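Local coordinates for Acarbose/maltose binding protein GacH (Streptomyces glaucescens, PDB 3K01) that binds acarbose and an acarbose homolog, and probably maltose, as a solute receptor of an ABC transporter, at residues F146-K149 with E150-T153; T400-A403 with Y404-L407. All coordinates share one frame; numbering follows the deposited sequence. Where two conformers were deposited one is given.

Contact 1 (F146-K149 with E150-T153)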
# COMPACT_ATOMS: atom_id res chain seq x y z
N PHE A 146 -0.57 11.57 9.75
CA PHE A 146 0.36 11.76 10.86
C PHE A 146 0.13 13.16 11.44
O PHE A 146 -0.08 14.12 10.70
CB PHE A 146 1.81 11.74 10.37
CG PHE A 146 2.36 10.39 10.00
CD1 PHE A 146 3.65 10.07 10.36
CD2 PHE A 146 1.65 9.46 9.22
CE1 PHE A 146 4.24 8.86 10.01
CE2 PHE A 146 2.23 8.23 8.88
CZ PHE A 146 3.54 7.94 9.29
N TYR A 147 0.20 13.29 12.76
CA TYR A 147 0.02 14.60 13.37
C TYR A 147 0.97 14.80 14.55
O TYR A 147 1.34 13.86 15.26
CB TYR A 147 -1.44 14.87 13.77
CG TYR A 147 -2.06 13.89 14.73
CD1 TYR A 147 -2.64 12.71 14.27
CD2 TYR A 147 -2.11 14.18 16.10
CE1 TYR A 147 -3.23 11.82 15.15
CE2 TYR A 147 -2.69 13.30 16.97
CZ TYR A 147 -3.25 12.14 16.48
OH TYR A 147 -3.83 11.23 17.35
N ASN A 148 1.36 16.06 14.73
CA ASN A 148 2.17 16.51 15.84
C ASN A 148 1.24 16.81 17.01
O ASN A 148 0.46 17.77 16.98
CB ASN A 148 2.92 17.77 15.39
CG ASN A 148 3.91 18.31 16.42
OD1 ASN A 148 5.04 18.77 16.04
ND2 ASN A 148 3.51 18.33 17.66
N LYS A 149 1.29 15.96 18.04
CA LYS A 149 0.34 16.09 19.14
C LYS A 149 0.47 17.43 19.85
O LYS A 149 -0.54 18.05 20.17
CB LYS A 149 0.47 14.94 20.13
CG LYS A 149 -0.01 13.61 19.57
CD LYS A 149 0.10 12.49 20.60
CE LYS A 149 -0.38 11.18 20.02
NZ LYS A 149 -0.78 10.19 21.06
N GLU A 150 1.70 17.89 20.07
CA GLU A 150 1.91 19.13 20.81
C GLU A 150 1.37 20.32 20.03
O GLU A 150 0.80 21.23 20.63
CB GLU A 150 3.38 19.31 21.13
CG GLU A 150 3.65 20.52 22.01
CD GLU A 150 3.96 21.78 21.25
OE1 GLU A 150 4.36 21.76 20.05
OE2 GLU A 150 3.83 22.86 21.88
N LEU A 151 1.56 20.35 18.71
CA LEU A 151 1.02 21.48 17.95
C LEU A 151 -0.50 21.48 17.96
O LEU A 151 -1.13 22.53 18.11
CB LEU A 151 1.57 21.51 16.52
CG LEU A 151 3.06 21.85 16.39
CD1 LEU A 151 3.49 21.70 14.92
CD2 LEU A 151 3.37 23.27 16.88
N LEU A 152 -1.11 20.32 17.83
CA LEU A 152 -2.57 20.29 17.88
C LEU A 152 -3.08 20.64 19.27
O LEU A 152 -4.09 21.35 19.41
CB LEU A 152 -3.15 18.95 17.42
CG LEU A 152 -3.39 18.78 15.90
CD1 LEU A 152 -2.10 18.88 15.07
CD2 LEU A 152 -4.13 17.49 15.60
N THR A 153 -2.38 20.19 20.30
CA THR A 153 -2.78 20.48 21.68
C THR A 153 -2.63 21.96 21.95
O THR A 153 -3.55 22.59 22.51
CB THR A 153 -1.93 19.67 22.66
OG1 THR A 153 -2.20 18.30 22.44
CG2 THR A 153 -2.31 19.98 24.12
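Asn148 and Leu151 meet where a strand hands the chain over to a helix, Asn148 standing at the N-cap position. Hydrogen bonds come first, beginning with the main chain. Asn148 O, the last carbonyl of the strand, accepts from Leu152 N at 3.1 Å, and Thr153 N donates to Lys149 O at 2.8 Å. The side-chain hydroxyl adds a third bond: Thr153 OG1 reaches Lys149 O at 2.8 Å from above the carbonyl plane. The torsion of Thr153 (chi1 -64°) sets OG1 beside its own N, within range of the carbonyl that N already bonds. From outside, Asn278 takes the Glu150 N-H through OD1 and bonds to the Lys149 backbone.

Van der Waals packing follows. Asn148 swings CG opposite its backbone N (chi1 -176°), which lays the carboxamide obliquely against the Leu151 side chain, Asn148 CG to Leu151 CG at 3.6 Å. The apolar contact is that of Tyr147 and Leu152, whose side chains cross at about a right angle, Tyr147 CD2 to Leu152 CD2 at 3.9 Å; Leu152 also packs on Ala255 and Ile173.

The chemistry implies a junction in which two main-chain carbonyls open the helix's bonding pattern. Lys149 O takes both the amide and the hydroxyl of Thr153, giving the hydroxyl an acceptor within its own helix.

Contact 2 (T400-A403 with Y404-L407)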
# COMPACT_ATOMS: atom_id res chain seq x y z
N THR A 400 -7.02 12.93 -17.42
CA THR A 400 -6.73 11.66 -16.75
C THR A 400 -7.61 10.57 -17.39
O THR A 400 -7.13 9.48 -17.72
CB THR A 400 -7.01 11.74 -15.23
OG1 THR A 400 -6.34 12.88 -14.68
CG2 THR A 400 -6.46 10.52 -14.51
N GLY A 401 -8.88 10.86 -17.59
CA GLY A 401 -9.81 9.89 -18.18
C GLY A 401 -9.43 9.54 -19.60
O GLY A 401 -9.49 8.37 -20.00
N ASP A 402 -9.01 10.53 -20.39
CA ASP A 402 -8.60 10.27 -21.76
C ASP A 402 -7.38 9.37 -21.79
O ASP A 402 -7.31 8.45 -22.60
CB ASP A 402 -8.30 11.56 -22.51
CG ASP A 402 -9.55 12.33 -22.88
OD1 ASP A 402 -10.67 11.82 -22.68
OD2 ASP A 402 -9.40 13.47 -23.37
N ALA A 403 -6.41 9.63 -20.91
CA ALA A 403 -5.22 8.80 -20.84
C ALA A 403 -5.64 7.38 -20.46
O ALA A 403 -5.10 6.40 -21.00
CB ALA A 403 -4.21 9.38 -19.85
N TYR A 404 -6.59 7.23 -19.53
CA TYR A 404 -7.03 5.88 -19.15
C TYR A 404 -7.72 5.16 -20.31
O TYR A 404 -7.46 3.97 -20.54
CB TYR A 404 -7.98 5.90 -17.96
CG TYR A 404 -7.32 6.17 -16.61
CD1 TYR A 404 -6.01 6.62 -16.51
CD2 TYR A 404 -8.06 6.03 -15.46
CE1 TYR A 404 -5.46 6.89 -15.24
CE2 TYR A 404 -7.51 6.29 -14.21
CZ TYR A 404 -6.21 6.70 -14.11
OH TYR A 404 -5.67 6.95 -12.88
N ARG A 405 -8.58 5.84 -21.07
CA ARG A 405 -9.23 5.20 -22.23
C ARG A 405 -8.20 4.77 -23.27
O ARG A 405 -8.36 3.74 -23.93
CB ARG A 405 -10.31 6.11 -22.83
CG ARG A 405 -11.47 6.31 -21.87
CD ARG A 405 -12.63 7.17 -22.40
NE ARG A 405 -13.59 7.38 -21.31
CZ ARG A 405 -13.54 8.39 -20.44
NH1 ARG A 405 -12.60 9.32 -20.56
NH2 ARG A 405 -14.44 8.49 -19.48
N LYS A 406 -7.13 5.53 -23.41
CA LYS A 406 -6.07 5.16 -24.35
C LYS A 406 -5.28 3.94 -23.87
O LYS A 406 -4.90 3.08 -24.68
CB LYS A 406 -5.14 6.34 -24.60
CG LYS A 406 -5.73 7.39 -25.52
CD LYS A 406 -4.83 8.61 -25.61
CE LYS A 406 -5.19 9.49 -26.80
NZ LYS A 406 -6.44 10.27 -26.58
N LEU A 407 -5.04 3.85 -22.56
CA LEU A 407 -4.34 2.72 -21.93
C LEU A 407 -5.17 1.44 -21.92
O LEU A 407 -4.63 0.33 -22.05
CB LEU A 407 -4.02 3.05 -20.47
CG LEU A 407 -2.87 4.00 -20.23
CD1 LEU A 407 -2.94 4.42 -18.77
CD2 LEU A 407 -1.52 3.33 -20.59
O HOH W 1 -8.52 8.66 -25.06
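With OG1 of Thr400 beside its backbone N (chi1 -51°), the methyl CG2 falls opposite that N, while Tyr404, one turn further along the alpha-helix, sets CG beside its own N (chi1 -74°). The two side chains thus run side by side, and Thr400 CG2 sits over one ring face in a CH-pi contact, 4.2 Å from the centroid of the Tyr404 ring. Their polar ends are held by other partners: Tyr404 OH bonds to Leu375 O, and Thr400 OG1 to Ala396 O and Tyr222 OH.

Regular i to i+4 bonding joins the backbone, as in Tyr404 N to Thr400 O at 2.9 Å and Leu407 N to Ala403 O at 3.0 Å.

On the outer side, Asp402 and Arg405 form a long salt bridge, Asp402 OD1 to Arg405 NH1 at 3.8 Å, with their side chains meeting at a slant; both residues have two deposited conformers, so it is a doubtful tie. Arg405 has further salt bridges to Asp214 and the terminal carboxylate of Lys412.

Lys406 bends at its last torsion (chi4 75°) towards a bridging water, which accepts from Lys406 NZ at 3.0 Å and donates to Asp402 O at 2.7 Å.

Contact 1 precedes contact 2 along the chain, and the two lie far apart, with centres about 40 Å from each other and nearest atoms about 23 Å. Contact 1 marks the end of the long strand 132-148, a member of the mixed sheet, and the start of helix 149-155. Contact 2 sits wholly within helix 393-407, the last helix, which rests on helix 376-387 and touches strand 210-211 of the small two-stranded sheet. Thus they share no helix or sheet. The pair illustrates short-range bonding in two settings of one solute-binding protein: contact 1 is the turn from strand into helix, and contact 2 the internal bonding of a helix whose buried face packs on helix 376-387.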